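Local coordinates for protein polyphosphate kinase (PDB 2O8R) that probably transfers the terminal phosphate of ATP reversibly onto a growing chain of inorganic polyphosphate, at residues V358-E363 / Q456-L461; S335-I340 / A443-H448; Y345-P350 / Y354-R359. The protein carries 3 engineered substitutions. One frame throughout, in Å; residues are numbered along the deposited sequence.

Interaction 1 (V358-E363 / Q456-L461). With SO4 (sulfate ion), chain I.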
loop_
_atom_site.group_PDB
_atom_site.type_symbol
_atom_site.label_atom_id
_atom_site.label_comp_id
_atom_site.label_asym_id
_atom_site.label_seq_id
_atom_site.Cartn_x
_atom_site.Cartn_y
_atom_site.Cartn_z
ATOM N N VAL A 358 15.827 10.329 11.872
ATOM C CA VAL A 358 14.906 11.304 11.278
ATOM C C VAL A 358 14.851 12.641 12.051
ATOM O O VAL A 358 14.837 13.705 11.443
ATOM C CB VAL A 358 13.504 10.703 11.065
ATOM C CG1 VAL A 358 12.910 10.250 12.382
ATOM C CG2 VAL A 358 12.583 11.699 10.371
ATOM N N ARG A 359 14.838 12.570 13.382
ATOM C CA ARG A 359 15.002 13.729 14.265
ATOM C C ARG A 359 16.223 14.577 13.887
ATOM O O ARG A 359 16.143 15.807 13.776
ATOM C CB ARG A 359 15.212 13.240 15.687
ATOM C CG ARG A 359 14.301 13.849 16.684
ATOM C CD ARG A 359 13.468 12.765 17.297
ATOM N NE ARG A 359 13.899 12.311 18.627
ATOM C CZ ARG A 359 14.566 13.019 19.538
ATOM N NH1 ARG A 359 14.860 12.463 20.699
ATOM N NH2 ARG A 359 14.928 14.275 19.323
ATOM N N LEU A 360 17.355 13.896 13.705
ATOM C CA LEU A 360 18.584 14.531 13.287
ATOM C C LEU A 360 18.391 15.166 11.923
ATOM O O LEU A 360 18.697 16.340 11.724
ATOM C CB LEU A 360 19.726 13.518 13.236
ATOM C CG LEU A 360 21.073 14.223 13.153
ATOM C CD1 LEU A 360 21.327 14.937 14.466
ATOM C CD2 LEU A 360 22.178 13.241 12.868
ATOM N N LEU A 361 17.859 14.385 10.994
ATOM C CA LEU A 361 17.546 14.902 9.670
ATOM C C LEU A 361 16.665 16.141 9.740
ATOM O O LEU A 361 16.886 17.095 9.000
ATOM C CB LEU A 361 16.900 13.831 8.796
ATOM C CG LEU A 361 17.898 12.811 8.242
ATOM C CD1 LEU A 361 17.165 11.706 7.515
ATOM C CD2 LEU A 361 18.913 13.482 7.330
HETATM N N MSE A 362 15.697 16.140 10.650
HETATM C CA MSE A 362 14.800 17.285 10.807
HETATM C C MSE A 362 15.502 18.497 11.401
HETATM O O MSE A 362 15.241 19.624 10.983
HETATM C CB MSE A 362 13.590 16.920 11.653
HETATM C CG MSE A 362 12.580 16.059 10.937
HETATM SE SE MSE A 362 11.076 15.634 12.102
HETATM C CE MSE A 362 11.761 14.129 13.104
ATOM N N GLU A 363 16.387 18.271 12.369
ATOM C CA GLU A 363 17.210 19.362 12.891
ATOM C C GLU A 363 17.949 19.988 11.738
ATOM O O GLU A 363 17.809 21.185 11.495
ATOM C CB GLU A 363 18.196 18.885 13.970
ATOM C CG GLU A 363 17.559 18.866 15.344
ATOM C CD GLU A 363 18.528 18.668 16.493
ATOM O OE1 GLU A 363 19.764 18.713 16.289
ATOM O OE2 GLU A 363 18.030 18.459 17.622
ATOM N N GLN A 456 33.135 19.623 7.526
ATOM C CA GLN A 456 32.771 19.416 8.915
ATOM C C GLN A 456 31.334 18.924 8.924
ATOM O O GLN A 456 30.539 19.287 8.053
ATOM C CB GLN A 456 32.901 20.736 9.674
ATOM C CG GLN A 456 33.374 20.634 11.104
ATOM C CD GLN A 456 33.868 21.974 11.630
ATOM O OE1 GLN A 456 34.818 22.551 11.092
ATOM N NE2 GLN A 456 33.223 22.478 12.684
ATOM N N GLY A 457 31.001 18.078 9.888
ATOM C CA GLY A 457 29.642 17.557 9.954
ATOM C C GLY A 457 29.443 16.270 10.715
ATOM O O GLY A 457 30.157 15.978 11.673
ATOM N N ILE A 458 28.443 15.511 10.287
ATOM C CA ILE A 458 28.022 14.296 10.976
ATOM C C ILE A 458 27.909 13.141 9.988
ATOM O O ILE A 458 27.270 13.256 8.943
ATOM C CB ILE A 458 26.650 14.479 11.670
ATOM C CG1 ILE A 458 26.701 15.587 12.718
ATOM C CG2 ILE A 458 26.243 13.211 12.348
ATOM C CD1 ILE A 458 25.332 15.997 13.262
ATOM N N ALA A 459 28.540 12.029 10.323
ATOM C CA ALA A 459 28.376 10.818 9.550
ATOM C C ALA A 459 27.561 9.831 10.360
ATOM O O ALA A 459 27.812 9.641 11.551
ATOM C CB ALA A 459 29.738 10.218 9.179
ATOM N N LEU A 460 26.572 9.223 9.710
ATOM C CA LEU A 460 25.803 8.129 10.292
ATOM C C LEU A 460 26.128 6.870 9.513
ATOM O O LEU A 460 25.991 6.868 8.292
ATOM C CB LEU A 460 24.315 8.428 10.160
ATOM C CG LEU A 460 23.559 9.202 11.236
ATOM C CD1 LEU A 460 24.358 10.348 11.783
ATOM C CD2 LEU A 460 22.245 9.698 10.664
ATOM N N LEU A 461 26.587 5.825 10.206
ATOM C CA LEU A 461 26.946 4.525 9.589
ATOM C C LEU A 461 26.287 3.375 10.304
ATOM O O LEU A 461 26.153 3.399 11.523
ATOM C CB LEU A 461 28.445 4.282 9.596
ATOM C CG LEU A 461 29.215 5.257 8.719
ATOM C CD1 LEU A 461 29.742 6.438 9.560
ATOM C CD2 LEU A 461 30.340 4.505 8.055
HETATM S S SO4 I . 11.223 10.198 20.432
HETATM O O1 SO4 I . 11.074 11.098 21.574
HETATM O O2 SO4 I . 11.477 8.835 20.895
HETATM O O3 SO4 I . 9.996 10.204 19.642
HETATM O O4 SO4 I . 12.336 10.650 19.615
#
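Leu360 meets Leu460 and Ile458 through a single methyl, its CD2. Leu360 CD2 lies 3.8 Å from Leu460 CD1 and 4.1 Å from Ile458 CG2, and both partners reach out tip to tip with it. The second methyl of Leu460, CD2, is also near, 4.2 Å from Leu360 CD2, so the leucine of the helix faces the forked end of the leucine on the strand. Ile458 offers its shorter branch, the CG2 methyl, which stands anti to its own backbone N. No polar atom takes part. Because CG of Leu360 stands anti to the backbone N (chi1 -165°), the isobutyl group extends off the helix toward the strand and bridges a span of 9.7 Å between the CA atoms of Leu360 and Ile458. On the strand side the two partners are alternate residues, so they share a face, while Ala459 between them points away. Helix 355-365 thus packs on a sheet of the first C-terminal domain, which belongs to the phospholipase D (PLD) superfamily. Its strand 457-462 runs antiparallel to both of its neighbours, 442-447 and 474-481. Around this first shell, Leu360 also touches Leu336, Met337 and Ile445. Elsewhere on helix 355-365, Arg359 forms a salt bridge with Glu331 and packs with Val358 against Gln395 of the second subunit. A sulfate, probably from the crystallisation liquor, lies at the edge of the Arg359 guanidinium; the modelled bond from NE is too short to be trusted in detail.

Interaction 2 (S335-I340 / A443-H448)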
loop_
_atom_site.group_PDB
_atom_site.type_symbol
_atom_site.label_atom_id
_atom_site.label_comp_id
_atom_site.label_asym_id
_atom_site.label_seq_id
_atom_site.Cartn_x
_atom_site.Cartn_y
_atom_site.Cartn_z
ATOM N N SER A 335 20.875 20.526 21.405
ATOM C CA SER A 335 20.252 19.993 20.203
ATOM C C SER A 335 21.001 18.726 19.855
ATOM O O SER A 335 22.153 18.552 20.270
ATOM C CB SER A 335 20.350 20.984 19.048
ATOM O OG SER A 335 21.672 21.037 18.541
ATOM N N LEU A 336 20.348 17.854 19.089
ATOM C CA LEU A 336 20.913 16.561 18.731
ATOM C C LEU A 336 22.235 16.695 18.002
ATOM O O LEU A 336 23.191 15.988 18.324
ATOM C CB LEU A 336 19.921 15.719 17.934
ATOM C CG LEU A 336 18.793 15.152 18.799
ATOM C CD1 LEU A 336 17.718 14.587 17.917
ATOM C CD2 LEU A 336 19.301 14.096 19.807
HETATM N N MSE A 337 22.312 17.631 17.061
HETATM C CA MSE A 337 23.560 17.843 16.327
HETATM C C MSE A 337 24.676 18.323 17.235
HETATM O O MSE A 337 25.845 18.006 17.012
HETATM C CB MSE A 337 23.370 18.850 15.214
HETATM C CG MSE A 337 22.307 18.465 14.255
HETATM SE SE MSE A 337 22.119 19.902 13.011
HETATM C CE MSE A 337 23.468 19.342 11.724
ATOM N N GLU A 338 24.310 19.090 18.257
ATOM C CA GLU A 338 25.276 19.522 19.240
ATOM C C GLU A 338 25.818 18.312 19.971
ATOM O O GLU A 338 27.023 18.185 20.130
ATOM C CB GLU A 338 24.666 20.537 20.205
ATOM C CG GLU A 338 24.852 21.986 19.778
ATOM C CD GLU A 338 26.190 22.568 20.227
ATOM O OE1 GLU A 338 27.259 22.065 19.804
ATOM O OE2 GLU A 338 26.174 23.536 21.018
ATOM N N GLY A 339 24.927 17.409 20.373
ATOM C CA GLY A 339 25.315 16.164 21.042
ATOM C C GLY A 339 26.353 15.352 20.289
ATOM O O GLY A 339 27.356 14.943 20.876
ATOM N N ILE A 340 26.126 15.129 18.988
ATOM C CA ILE A 340 27.049 14.326 18.174
ATOM C C ILE A 340 28.365 15.060 17.916
ATOM O O ILE A 340 29.409 14.428 17.726
ATOM C CB ILE A 340 26.466 13.930 16.799
ATOM C CG1 ILE A 340 24.936 13.908 16.806
ATOM C CG2 ILE A 340 27.056 12.611 16.344
ATOM C CD1 ILE A 340 24.316 12.561 16.997
ATOM N N ALA A 443 24.644 7.861 6.071
ATOM C CA ALA A 443 24.088 9.195 5.843
ATOM C C ALA A 443 25.161 10.235 6.164
ATOM O O ALA A 443 26.132 9.946 6.870
ATOM C CB ALA A 443 22.855 9.420 6.687
ATOM N N LEU A 444 24.992 11.447 5.647
ATOM C CA LEU A 444 26.019 12.468 5.796
ATOM C C LEU A 444 25.423 13.842 5.853
ATOM O O LEU A 444 24.737 14.252 4.926
ATOM C CB LEU A 444 26.995 12.425 4.623
ATOM C CG LEU A 444 28.138 13.430 4.672
ATOM C CD1 LEU A 444 29.088 13.151 5.841
ATOM C CD2 LEU A 444 28.883 13.400 3.367
ATOM N N ILE A 445 25.696 14.556 6.940
ATOM C CA ILE A 445 25.274 15.946 7.063
ATOM C C ILE A 445 26.513 16.830 7.039
ATOM O O ILE A 445 27.399 16.662 7.872
ATOM C CB ILE A 445 24.480 16.187 8.351
ATOM C CG1 ILE A 445 23.203 15.359 8.348
ATOM C CG2 ILE A 445 24.097 17.629 8.460
ATOM C CD1 ILE A 445 22.738 15.019 9.720
ATOM N N LEU A 446 26.577 17.758 6.081
ATOM C CA LEU A 446 27.750 18.631 5.941
ATOM C C LEU A 446 27.458 20.088 6.324
ATOM O O LEU A 446 26.437 20.673 5.935
ATOM C CB LEU A 446 28.335 18.554 4.525
ATOM C CG LEU A 446 28.923 17.224 4.033
ATOM C CD1 LEU A 446 29.213 17.311 2.548
ATOM C CD2 LEU A 446 30.177 16.779 4.808
ATOM N N TYR A 447 28.370 20.661 7.100
ATOM C CA TYR A 447 28.267 22.046 7.501
ATOM C C TYR A 447 28.903 22.950 6.462
ATOM O O TYR A 447 29.778 22.508 5.713
ATOM C CB TYR A 447 28.973 22.247 8.829
ATOM C CG TYR A 447 28.255 21.617 9.997
ATOM C CD1 TYR A 447 26.907 21.857 10.226
ATOM C CD2 TYR A 447 28.936 20.805 10.891
ATOM C CE1 TYR A 447 26.255 21.284 11.306
ATOM C CE2 TYR A 447 28.297 20.229 11.976
ATOM C CZ TYR A 447 26.959 20.465 12.180
ATOM O OH TYR A 447 26.342 19.879 13.267
ATOM N N HIS A 448 28.454 24.205 6.411
ATOM C CA HIS A 448 29.144 25.234 5.638
ATOM C C HIS A 448 30.527 25.436 6.253
ATOM O O HIS A 448 30.659 25.602 7.469
ATOM C CB HIS A 448 28.381 26.554 5.672
ATOM C CG HIS A 448 27.158 26.580 4.808
ATOM N ND1 HIS A 448 25.890 26.765 5.320
ATOM C CD2 HIS A 448 27.009 26.475 3.466
ATOM C CE1 HIS A 448 25.013 26.763 4.332
ATOM N NE2 HIS A 448 25.667 26.588 3.197
#
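Apolar contacts converge on the terminal methyl of selenomethionine Met337, which reaches from helix 336-342 to two alternate residues of strand 442-447, Ile445 and Tyr447. Met337 CE sits 3.7 Å from Ile445 CG2 and 3.4 Å from Tyr447 CE1, approaching the ring obliquely. The side chain runs out extended as far as its selenium and then bends (chi3 88°), which brings CE within contact of both partners. Met337 and Tyr447 slide past each other in opposite directions, so the phenol reaches back along the selenomethionine and its OH comes within 3.7 Å of Met337 CB. Val370 and Leu360 add to the apolar surroundings.

The polar interactions of note lie at the start of the helix. Ser335 is its N-cap, with OG accepting from Glu338 N at 3.3 Å and an N-H...O angle of 152°. The N-H groups of Leu336 and Met337, the two residues after the cap, are taken up by the carboxylate of Glu363, a negative charge that probably suits the positive end of the helix dipole. With no hydrogen bond between the two segments, this helix of the PLD-type domain meets its sheet here through dispersive, non-directional methyl contacts.

Interaction 3 (Y345-P350 / Y354-R359). With SO4 (sulfate ion), chain I.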
loop_
_atom_site.group_PDB
_atom_site.type_symbol
_atom_site.label_atom_id
_atom_site.label_comp_id
_atom_site.label_asym_id
_atom_site.label_seq_id
_atom_site.Cartn_x
_atom_site.Cartn_y
_atom_site.Cartn_z
ATOM N N TYR A 345 28.011 8.456 19.361
ATOM C CA TYR A 345 26.930 7.672 19.916
ATOM C C TYR A 345 26.763 6.330 19.169
ATOM O O TYR A 345 27.036 6.210 17.973
ATOM C CB TYR A 345 25.635 8.503 19.966
ATOM C CG TYR A 345 25.658 9.615 21.001
ATOM C CD1 TYR A 345 25.085 9.441 22.270
ATOM C CD2 TYR A 345 26.253 10.840 20.714
ATOM C CE1 TYR A 345 25.121 10.466 23.226
ATOM C CE2 TYR A 345 26.291 11.861 21.653
ATOM C CZ TYR A 345 25.722 11.677 22.899
ATOM O OH TYR A 345 25.783 12.718 23.804
ATOM N N LEU A 346 26.339 5.319 19.903
ATOM C CA LEU A 346 26.055 4.021 19.342
ATOM C C LEU A 346 24.594 3.757 19.625
ATOM O O LEU A 346 24.161 3.816 20.772
ATOM C CB LEU A 346 26.891 2.982 20.067
ATOM C CG LEU A 346 27.508 1.813 19.334
ATOM C CD1 LEU A 346 28.220 2.260 18.050
ATOM C CD2 LEU A 346 28.472 1.182 20.307
ATOM N N ILE A 347 23.820 3.485 18.590
ATOM C CA ILE A 347 22.415 3.170 18.795
ATOM C C ILE A 347 22.136 1.747 18.358
ATOM O O ILE A 347 22.392 1.368 17.214
ATOM C CB ILE A 347 21.509 4.129 18.030
ATOM C CG1 ILE A 347 21.739 5.576 18.492
ATOM C CG2 ILE A 347 20.055 3.689 18.137
ATOM C CD1 ILE A 347 21.570 5.811 19.984
ATOM N N HIS A 348 21.623 0.963 19.289
ATOM C CA HIS A 348 21.333 -0.432 19.050
ATOM C C HIS A 348 19.836 -0.604 18.963
ATOM O O HIS A 348 19.124 -0.547 19.971
ATOM C CB HIS A 348 21.891 -1.283 20.188
ATOM C CG HIS A 348 23.342 -1.041 20.459
ATOM N ND1 HIS A 348 24.341 -1.526 19.643
ATOM C CD2 HIS A 348 23.961 -0.368 21.457
ATOM C CE1 HIS A 348 25.514 -1.157 20.124
ATOM N NE2 HIS A 348 25.311 -0.454 21.224
ATOM N N VAL A 349 19.346 -0.828 17.759
ATOM C CA VAL A 349 17.911 -0.897 17.610
ATOM C C VAL A 349 17.366 -2.276 17.519
ATOM O O VAL A 349 17.988 -3.151 16.914
ATOM C CB VAL A 349 17.353 -0.197 16.351
ATOM C CG1 VAL A 349 17.588 1.288 16.402
ATOM C CG2 VAL A 349 17.892 -0.857 15.053
ATOM N N PRO A 350 16.398 -2.509 18.384
ATOM C CA PRO A 350 14.999 -2.396 18.688
ATOM C C PRO A 350 15.081 -1.740 20.075
ATOM O O PRO A 350 14.238 -0.922 20.421
ATOM C CB PRO A 350 14.522 -3.840 18.776
ATOM C CG PRO A 350 15.748 -4.687 18.517
ATOM C CD PRO A 350 16.886 -3.794 18.889
ATOM N N TYR A 354 14.219 4.146 16.751
ATOM C CA TYR A 354 14.690 4.424 15.418
ATOM C C TYR A 354 14.719 5.933 15.179
ATOM O O TYR A 354 15.289 6.409 14.192
ATOM C CB TYR A 354 13.754 3.757 14.417
ATOM C CG TYR A 354 14.007 2.279 14.211
ATOM C CD1 TYR A 354 13.468 1.329 15.071
ATOM C CD2 TYR A 354 14.779 1.832 13.144
ATOM C CE1 TYR A 354 13.690 -0.032 14.878
ATOM C CE2 TYR A 354 15.012 0.477 12.945
ATOM C CZ TYR A 354 14.463 -0.454 13.810
ATOM O OH TYR A 354 14.690 -1.801 13.594
ATOM N N ASP A 355 14.136 6.681 16.112
ATOM C CA ASP A 355 13.808 8.090 15.905
ATOM C C ASP A 355 14.971 9.061 15.719
ATOM O O ASP A 355 14.787 10.153 15.192
ATOM C CB ASP A 355 12.912 8.567 17.033
ATOM C CG ASP A 355 11.601 7.841 17.061
ATOM O OD1 ASP A 355 11.253 7.210 16.040
ATOM O OD2 ASP A 355 10.914 7.904 18.095
ATOM N N TYR A 356 16.165 8.671 16.127
ATOM C CA TYR A 356 17.272 9.604 16.090
ATOM C C TYR A 356 17.707 9.995 14.692
ATOM O O TYR A 356 18.090 11.133 14.470
ATOM C CB TYR A 356 18.454 9.096 16.914
ATOM C CG TYR A 356 18.222 9.183 18.407
ATOM C CD1 TYR A 356 18.209 8.035 19.193
ATOM C CD2 TYR A 356 17.990 10.419 19.032
ATOM C CE1 TYR A 356 17.986 8.110 20.562
ATOM C CE2 TYR A 356 17.753 10.502 20.405
ATOM C CZ TYR A 356 17.761 9.342 21.164
ATOM O OH TYR A 356 17.540 9.400 22.524
ATOM N N VAL A 357 17.631 9.069 13.749
ATOM C CA VAL A 357 18.017 9.369 12.373
ATOM C C VAL A 357 17.146 10.488 11.782
ATOM O O VAL A 357 17.669 11.495 11.283
ATOM C CB VAL A 357 18.002 8.096 11.485
ATOM C CG1 VAL A 357 18.214 8.439 10.008
ATOM C CG2 VAL A 357 19.055 7.098 11.973
ATOM N N VAL A 358 15.827 10.329 11.872
ATOM C CA VAL A 358 14.906 11.304 11.278
ATOM C C VAL A 358 14.851 12.641 12.051
ATOM O O VAL A 358 14.837 13.705 11.443
ATOM C CB VAL A 358 13.504 10.703 11.065
ATOM C CG1 VAL A 358 12.910 10.250 12.382
ATOM C CG2 VAL A 358 12.583 11.699 10.371
ATOM N N ARG A 359 14.838 12.570 13.382
ATOM C CA ARG A 359 15.002 13.729 14.265
ATOM C C ARG A 359 16.223 14.577 13.887
ATOM O O ARG A 359 16.143 15.807 13.776
ATOM C CB ARG A 359 15.212 13.240 15.687
ATOM C CG ARG A 359 14.301 13.849 16.684
ATOM C CD ARG A 359 13.468 12.765 17.297
ATOM N NE ARG A 359 13.899 12.311 18.627
ATOM C CZ ARG A 359 14.566 13.019 19.538
ATOM N NH1 ARG A 359 14.860 12.463 20.699
ATOM N NH2 ARG A 359 14.928 14.275 19.323
HETATM S S SO4 I . 11.223 10.198 20.432
HETATM O O1 SO4 I . 11.074 11.098 21.574
HETATM O O2 SO4 I . 11.477 8.835 20.895
HETATM O O3 SO4 I . 9.996 10.204 19.642
HETATM O O4 SO4 I . 12.336 10.650 19.615
#
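A strand, a short connection and a helix form a beta-alpha unit of the PLD-like first C-terminal domain, in which Val349 and Ile347 of strand 345-349 meet Tyr354, just ahead of helix 355-365, and Tyr356 in its first turn. Only three residues separate the segments, and the helix turns back over the strand, which pairs antiparallel with strand 474-481. Val349 supplies a CH-pi contact: its CB lies 4.0 Å from the centroid of the Tyr354 ring, 19° off the ring normal, over one face but displaced toward the rim. From there Val349 CG2, set between the backbone N and the carbonyl carbon, reaches the hydroxyl end of the phenol, 3.7 Å from Tyr354 CZ. The two side chains cross at about a right angle. The Tyr354 side chain is also about 4 Å at nearest approach from that of Tyr474, a predicted ATP-binding residue, so this pair lies beside the probable nucleotide site. Two residues earlier on the strand, Ile347 CD1 comes within 4.1 Å of Tyr356 CD1, again crossing nearly perpendicular and meeting the ring obliquely. The Tyr356 hydroxyl has two polar partners, being hydrogen-bonded to Glu331 OE2 and to Ser327 N, while Ile347 touches the ring nearer its CB end. Beside it in sequence, Asp355 OD2 lies 2.9 Å from sulfate O3. Tyr356 also borders Arg359, whose chain bends at chi2 and chi3 and whose guanidinium plane has Tyr356 CD2 4.0 Å above it.

How the interactions relate
All three contacts attach helices to one mixed sheet of the first C-terminal domain. Interactions 1 and 2 lie only about 5 Å apart between centres: their strands are antiparallel neighbours, joined by backbone bonds, and their helices touch each other. Interactions 1 and 3 use successive turns of helix 355-365, with Val358 and Arg359 common to both, and each borders the sulfate and the second subunit, whereas interaction 2 meets no other chain. Interaction 1 is wholly aliphatic and buried. Interaction 2, buried but reaching a partly exposed tyrosine, mixes selenomethionine and aromatic surfaces. Interaction 3 is also largely buried, and its one partly exposed partner, Tyr354, lies beside the predicted ATP site.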